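Local coordinates for long form salivary protein D7L1 (PDB 3DXL) that binds and sequesters host biogenic amines and eicosanoids such as leukotrienes, thereby modulating blood feeding by the female mosquito Aedes aegypti, at residues Q151-P163 with L185-R198. Sequence-based numbering, arbitrary orientation.
Sequences QSYFEFCENKYYP and LFKEHTDCVMKGIR
Different first torsions bring the two sulfurs of the Cys-157–Cys-192 disulfide together: SG of Cys-157 stands anti to its own carbonyl carbon (chi1 -65°), that of Cys-192 anti to its backbone N (chi1 178°). The bridge illustrates how one covalent link can pin a nearly antiparallel helix pair, here with axes 9.1 Å apart at 158°, while aromatic rings fill the interface around it. Cys-192 enters as a knob among Tyr-153, Phe-156, Cys-157 and Tyr-161, its SG 3.7 Å from CE2 of Phe-156 and oblique to that ring. Toward one end, Gly-196, with no side chain, brings its CA over a face of the Tyr-153 ring, 3.6 Å from the ring centroid. A water joins OH of that tyrosine to the carbonyl oxygen of Cys-192. Nearby, CG1 of Val-193 presses almost centrally on the Phe-154 ring. At the other end, Tyr-161 is the reciprocal knob, the backbone of Glu-188 and His-189 lying over one face of its ring, between Leu-185 and Cys-192. Tyr-162 directs its ring edge at the face of His-189 in a T-shaped stack, planes 81° apart, with CE2 3.7 Å from CG of His-189. His-189 and Glu-158, one from each helix, both bind noradrenaline; NE2 of the histidine is hydrogen-bonded here to a glycerol, probably from the crystallisation liquor, and the glutamate is salt-bridged to Arg-176, another noradrenaline-binding residue. Within this C-terminal odorant-binding-protein-like domain, helix 257-271 packs on Phe-154, Val-193 and Ile-197, helix 172-175 covers Tyr-162 and Phe-186, and helix 243-253 backs Phe-186, Thr-190 and Met-194.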
loop_
_atom_site.group_PDB
_atom_site.type_symbol
_atom_site.label_atom_id
_atom_site.label_comp_id
_atom_site.label_asym_id
_atom_site.label_seq_id
_atom_site.Cartn_x
_atom_site.Cartn_y
_atom_site.Cartn_z
ATOM N N GLN A 151 -10.375 2.020 7.723
ATOM C CA GLN A 151 -11.281 1.012 7.173
ATOM C C GLN A 151 -10.506 -0.231 6.730
ATOM O O GLN A 151 -9.534 -0.139 5.995
ATOM C CB GLN A 151 -12.088 1.583 6.005
ATOM C CG GLN A 151 -13.079 0.580 5.424
ATOM C CD GLN A 151 -13.868 1.127 4.254
ATOM O OE1 GLN A 151 -13.385 1.969 3.489
ATOM N NE2 GLN A 151 -15.093 0.618 4.090
ATOM N N SER A 152 -10.944 -1.407 7.174
ATOM C CA SER A 152 -10.402 -2.645 6.624
ATOM C C SER A 152 -10.432 -2.601 5.101
ATOM O O SER A 152 -11.475 -2.294 4.512
ATOM C CB SER A 152 -11.265 -3.807 7.083
ATOM O OG SER A 152 -10.966 -4.977 6.338
ATOM N N TYR A 153 -9.316 -2.911 4.446
ATOM C CA TYR A 153 -9.336 -2.923 2.990
ATOM C C TYR A 153 -10.286 -4.004 2.468
ATOM O O TYR A 153 -10.957 -3.831 1.454
ATOM C CB TYR A 153 -7.935 -3.075 2.367
ATOM C CG TYR A 153 -7.882 -2.435 0.993
ATOM C CD1 TYR A 153 -7.320 -1.170 0.820
ATOM C CD2 TYR A 153 -8.447 -3.058 -0.124
ATOM C CE1 TYR A 153 -7.309 -0.553 -0.420
ATOM C CE2 TYR A 153 -8.449 -2.459 -1.364
ATOM C CZ TYR A 153 -7.878 -1.197 -1.511
ATOM O OH TYR A 153 -7.879 -0.581 -2.742
ATOM N N PHE A 154 -10.322 -5.138 3.164
ATOM C CA PHE A 154 -11.230 -6.222 2.790
ATOM C C PHE A 154 -12.684 -5.743 2.830
ATOM O O PHE A 154 -13.454 -6.024 1.911
ATOM C CB PHE A 154 -11.048 -7.434 3.714
ATOM C CG PHE A 154 -9.770 -8.218 3.491
ATOM C CD1 PHE A 154 -9.837 -9.602 3.347
ATOM C CD2 PHE A 154 -8.515 -7.615 3.479
ATOM C CE1 PHE A 154 -8.692 -10.363 3.164
ATOM C CE2 PHE A 154 -7.351 -8.394 3.298
ATOM C CZ PHE A 154 -7.446 -9.768 3.145
ATOM N N GLU A 155 -13.058 -5.030 3.890
ATOM C CA GLU A 155 -14.411 -4.491 3.997
ATOM C C GLU A 155 -14.727 -3.492 2.903
ATOM O O GLU A 155 -15.838 -3.480 2.382
ATOM C CB GLU A 155 -14.654 -3.904 5.374
ATOM C CG GLU A 155 -14.678 -4.976 6.424
ATOM C CD GLU A 155 -15.017 -4.465 7.795
ATOM O OE1 GLU A 155 -15.361 -3.268 7.943
ATOM O OE2 GLU A 155 -14.948 -5.283 8.734
ATOM N N PHE A 156 -13.761 -2.643 2.551
ATOM C CA PHE A 156 -13.941 -1.725 1.429
ATOM C C PHE A 156 -14.359 -2.490 0.166
ATOM O O PHE A 156 -15.329 -2.114 -0.495
ATOM C CB PHE A 156 -12.662 -0.902 1.191
ATOM C CG PHE A 156 -12.555 -0.336 -0.209
ATOM C CD1 PHE A 156 -13.389 0.701 -0.633
ATOM C CD2 PHE A 156 -11.647 -0.871 -1.112
ATOM C CE1 PHE A 156 -13.309 1.174 -1.938
ATOM C CE2 PHE A 156 -11.555 -0.382 -2.415
ATOM C CZ PHE A 156 -12.391 0.638 -2.824
ATOM N N CYS A 157 -13.632 -3.557 -0.159
ATOM C CA CYS A 157 -13.935 -4.342 -1.350
ATOM C C CYS A 157 -15.282 -5.055 -1.211
ATOM O O CYS A 157 -16.115 -5.024 -2.133
ATOM C CB CYS A 157 -12.828 -5.355 -1.621
ATOM S SG CYS A 157 -11.232 -4.604 -2.031
ATOM N N GLU A 158 -15.498 -5.682 -0.057
ATOM C CA GLU A 158 -16.760 -6.385 0.205
ATOM C C GLU A 158 -17.947 -5.454 -0.008
ATOM O O GLU A 158 -18.958 -5.852 -0.594
ATOM C CB GLU A 158 -16.802 -6.865 1.641
ATOM C CG GLU A 158 -15.910 -8.033 1.943
ATOM C CD GLU A 158 -15.966 -8.427 3.401
ATOM O OE1 GLU A 158 -16.436 -7.629 4.232
ATOM O OE2 GLU A 158 -15.542 -9.548 3.726
ATOM N N ASN A 159 -17.835 -4.217 0.481
ATOM C CA ASN A 159 -18.955 -3.289 0.399
ATOM C C ASN A 159 -19.222 -2.828 -1.026
ATOM O O ASN A 159 -20.364 -2.530 -1.375
ATOM C CB ASN A 159 -18.737 -2.102 1.330
ATOM C CG ASN A 159 -18.774 -2.486 2.793
ATOM O OD1 ASN A 159 -19.187 -3.597 3.157
ATOM N ND2 ASN A 159 -18.360 -1.567 3.651
ATOM N N LYS A 160 -18.184 -2.793 -1.850
ATOM C CA LYS A 160 -18.316 -2.438 -3.247
ATOM C C LYS A 160 -19.002 -3.543 -4.049
ATOM O O LYS A 160 -19.875 -3.276 -4.874
ATOM C CB LYS A 160 -16.922 -2.146 -3.804
ATOM C CG LYS A 160 -16.846 -1.700 -5.230
ATOM C CD LYS A 160 -15.432 -1.245 -5.553
ATOM C CE LYS A 160 -15.286 -0.920 -7.023
ATOM N NZ LYS A 160 -13.866 -0.630 -7.343
ATOM N N TYR A 161 -18.617 -4.793 -3.801
ATOM C CA TYR A 161 -19.070 -5.893 -4.652
ATOM C C TYR A 161 -20.237 -6.693 -4.083
ATOM O O TYR A 161 -20.986 -7.300 -4.847
ATOM C CB TYR A 161 -17.894 -6.796 -5.037
ATOM C CG TYR A 161 -16.879 -6.039 -5.857
ATOM C CD1 TYR A 161 -17.132 -5.725 -7.196
ATOM C CD2 TYR A 161 -15.687 -5.591 -5.293
ATOM C CE1 TYR A 161 -16.222 -5.004 -7.943
ATOM C CE2 TYR A 161 -14.766 -4.866 -6.047
ATOM C CZ TYR A 161 -15.042 -4.579 -7.365
ATOM O OH TYR A 161 -14.128 -3.861 -8.115
ATOM N N TYR A 162 -20.378 -6.685 -2.759
ATOM C CA TYR A 162 -21.441 -7.416 -2.050
ATOM C C TYR A 162 -22.105 -6.450 -1.063
ATOM O O TYR A 162 -22.000 -6.625 0.145
ATOM C CB TYR A 162 -20.859 -8.656 -1.336
ATOM C CG TYR A 162 -20.143 -9.568 -2.290
ATOM C CD1 TYR A 162 -20.836 -10.575 -2.965
ATOM C CD2 TYR A 162 -18.779 -9.407 -2.555
ATOM C CE1 TYR A 162 -20.194 -11.393 -3.873
ATOM C CE2 TYR A 162 -18.127 -10.208 -3.461
ATOM C CZ TYR A 162 -18.837 -11.205 -4.117
ATOM O OH TYR A 162 -18.180 -12.002 -5.007
ATOM N N PRO A 163 -22.796 -5.417 -1.582
ATOM C CA PRO A 163 -23.226 -4.328 -0.704
ATOM C C PRO A 163 -24.241 -4.732 0.369
ATOM O O PRO A 163 -25.127 -5.561 0.126
ATOM C CB PRO A 163 -23.855 -3.310 -1.673
ATOM C CG PRO A 163 -23.415 -3.715 -3.025
ATOM C CD PRO A 163 -23.187 -5.180 -2.982
ATOM N N LEU A 185 -18.016 -11.651 -10.792
ATOM C CA LEU A 185 -18.083 -10.732 -9.656
ATOM C C LEU A 185 -17.020 -11.059 -8.613
ATOM O O LEU A 185 -16.309 -10.161 -8.146
ATOM C CB LEU A 185 -19.474 -10.741 -9.014
ATOM C CG LEU A 185 -19.697 -9.818 -7.811
ATOM C CD1 LEU A 185 -19.496 -8.360 -8.186
ATOM C CD2 LEU A 185 -21.082 -10.014 -7.217
ATOM N N PHE A 186 -16.900 -12.331 -8.244
ATOM C CA PHE A 186 -15.914 -12.718 -7.256
ATOM C C PHE A 186 -14.479 -12.504 -7.752
ATOM O O PHE A 186 -13.595 -12.135 -6.978
ATOM C CB PHE A 186 -16.123 -14.156 -6.784
ATOM C CG PHE A 186 -15.172 -14.557 -5.701
ATOM C CD1 PHE A 186 -15.303 -14.032 -4.416
ATOM C CD2 PHE A 186 -14.120 -15.418 -5.977
ATOM C CE1 PHE A 186 -14.416 -14.391 -3.410
ATOM C CE2 PHE A 186 -13.224 -15.781 -4.973
ATOM C CZ PHE A 186 -13.375 -15.268 -3.693
ATOM N N LYS A 187 -14.247 -12.723 -9.040
ATOM C CA LYS A 187 -12.933 -12.453 -9.609
ATOM C C LYS A 187 -12.562 -10.973 -9.526
ATOM O O LYS A 187 -11.415 -10.638 -9.256
ATOM C CB LYS A 187 -12.840 -12.981 -11.042
ATOM C CG LYS A 187 -12.969 -14.504 -11.120
ATOM C CD LYS A 187 -12.733 -15.026 -12.519
ATOM C CE LYS A 187 -12.920 -16.536 -12.577
ATOM N NZ LYS A 187 -12.774 -17.034 -13.969
ATOM N N GLU A 188 -13.540 -10.097 -9.712
ATOM C CA GLU A 188 -13.294 -8.662 -9.609
ATOM C C GLU A 188 -13.078 -8.247 -8.158
ATOM O O GLU A 188 -12.192 -7.452 -7.855
ATOM C CB GLU A 188 -14.454 -7.874 -10.207
ATOM C CG GLU A 188 -14.076 -6.449 -10.576
ATOM C CD GLU A 188 -15.232 -5.638 -11.136
ATOM O OE1 GLU A 188 -16.239 -6.232 -11.587
ATOM O OE2 GLU A 188 -15.129 -4.391 -11.110
ATOM N N HIS A 189 -13.901 -8.771 -7.260
ATOM C CA HIS A 189 -13.739 -8.530 -5.843
ATOM C C HIS A 189 -12.347 -8.967 -5.362
ATOM O O HIS A 189 -11.673 -8.246 -4.613
ATOM C CB HIS A 189 -14.842 -9.252 -5.056
ATOM C CG HIS A 189 -14.533 -9.370 -3.600
ATOM N ND1 HIS A 189 -14.674 -8.319 -2.720
ATOM C CD2 HIS A 189 -14.008 -10.392 -2.888
ATOM C CE1 HIS A 189 -14.281 -8.701 -1.517
ATOM N NE2 HIS A 189 -13.875 -9.957 -1.592
ATOM N N THR A 190 -11.901 -10.133 -5.821
ATOM C CA THR A 190 -10.622 -10.669 -5.395
ATOM C C THR A 190 -9.483 -9.832 -5.974
ATOM O O THR A 190 -8.470 -9.633 -5.311
ATOM C CB THR A 190 -10.510 -12.153 -5.778
ATOM O OG1 THR A 190 -11.540 -12.895 -5.093
ATOM C CG2 THR A 190 -9.184 -12.726 -5.383
ATOM N N ASP A 191 -9.662 -9.318 -7.189
ATOM C CA ASP A 191 -8.716 -8.346 -7.748
ATOM C C ASP A 191 -8.609 -7.099 -6.853
ATOM O O ASP A 191 -7.504 -6.612 -6.578
ATOM C CB ASP A 191 -9.115 -7.980 -9.184
ATOM C CG ASP A 191 -8.039 -7.190 -9.903
ATOM O OD1 ASP A 191 -6.889 -7.674 -9.994
ATOM O OD2 ASP A 191 -8.351 -6.084 -10.362
ATOM N N CYS A 192 -9.749 -6.595 -6.393
ATOM C CA CYS A 192 -9.778 -5.451 -5.468
ATOM C C CYS A 192 -8.953 -5.737 -4.218
ATOM O O CYS A 192 -8.132 -4.909 -3.805
ATOM C CB CYS A 192 -11.230 -5.117 -5.100
ATOM S SG CYS A 192 -11.490 -3.752 -3.922
ATOM N N VAL A 193 -9.139 -6.917 -3.631
ATOM C CA VAL A 193 -8.449 -7.256 -2.385
ATOM C C VAL A 193 -6.949 -7.476 -2.618
ATOM O O VAL A 193 -6.118 -6.905 -1.908
ATOM C CB VAL A 193 -9.074 -8.491 -1.705
ATOM C CG1 VAL A 193 -8.265 -8.902 -0.492
ATOM C CG2 VAL A 193 -10.516 -8.207 -1.309
ATOM N N MET A 194 -6.613 -8.299 -3.608
ATOM C CA MET A 194 -5.210 -8.636 -3.877
ATOM C C MET A 194 -4.376 -7.417 -4.274
ATOM O O MET A 194 -3.206 -7.319 -3.911
ATOM C CB MET A 194 -5.111 -9.725 -4.949
ATOM C CG MET A 194 -5.721 -11.055 -4.540
ATOM S SD MET A 194 -4.733 -12.017 -3.368
ATOM C CE MET A 194 -3.497 -12.741 -4.464
ATOM N N LYS A 195 -4.978 -6.492 -5.017
ATOM C CA LYS A 195 -4.281 -5.250 -5.342
ATOM C C LYS A 195 -4.218 -4.329 -4.129
ATOM O O LYS A 195 -3.221 -3.639 -3.913
ATOM C CB LYS A 195 -4.922 -4.560 -6.546
ATOM C CG LYS A 195 -4.582 -5.273 -7.831
ATOM C CD LYS A 195 -5.274 -4.664 -9.022
ATOM C CE LYS A 195 -4.822 -5.325 -10.306
ATOM N NZ LYS A 195 -5.795 -5.092 -11.398
ATOM N N GLY A 196 -5.267 -4.334 -3.313
ATOM C CA GLY A 196 -5.315 -3.480 -2.133
ATOM C C GLY A 196 -4.302 -3.825 -1.066
ATOM O O GLY A 196 -3.880 -2.965 -0.298
ATOM N N ILE A 197 -3.917 -5.096 -0.995
ATOM C CA ILE A 197 -2.844 -5.507 -0.089
ATOM C C ILE A 197 -1.530 -5.743 -0.820
ATOM O O ILE A 197 -0.575 -6.250 -0.238
ATOM C CB ILE A 197 -3.230 -6.727 0.753
ATOM C CG1 ILE A 197 -3.481 -7.954 -0.166
ATOM C CG2 ILE A 197 -4.401 -6.333 1.654
ATOM C CD1 ILE A 197 -3.770 -9.257 0.545
ATOM N N ARG A 198 -1.512 -5.367 -2.099
ATOM C CA ARG A 198 -0.276 -5.264 -2.886
ATOM C C ARG A 198 0.369 -6.612 -3.222
ATOM O O ARG A 198 1.538 -6.682 -3.580
ATOM C CB ARG A 198 0.721 -4.290 -2.219
ATOM C CG ARG A 198 0.491 -2.810 -2.561
ATOM C CD ARG A 198 -0.759 -2.216 -1.913
ATOM N NE ARG A 198 -0.880 -0.785 -2.191
ATOM C CZ ARG A 198 -1.862 -0.002 -1.764
ATOM N NH1 ARG A 198 -2.855 -0.484 -1.028
ATOM N NH2 ARG A 198 -1.861 1.289 -2.084
HETATM O O HOH W 1 -7.956 -2.363 -4.802
#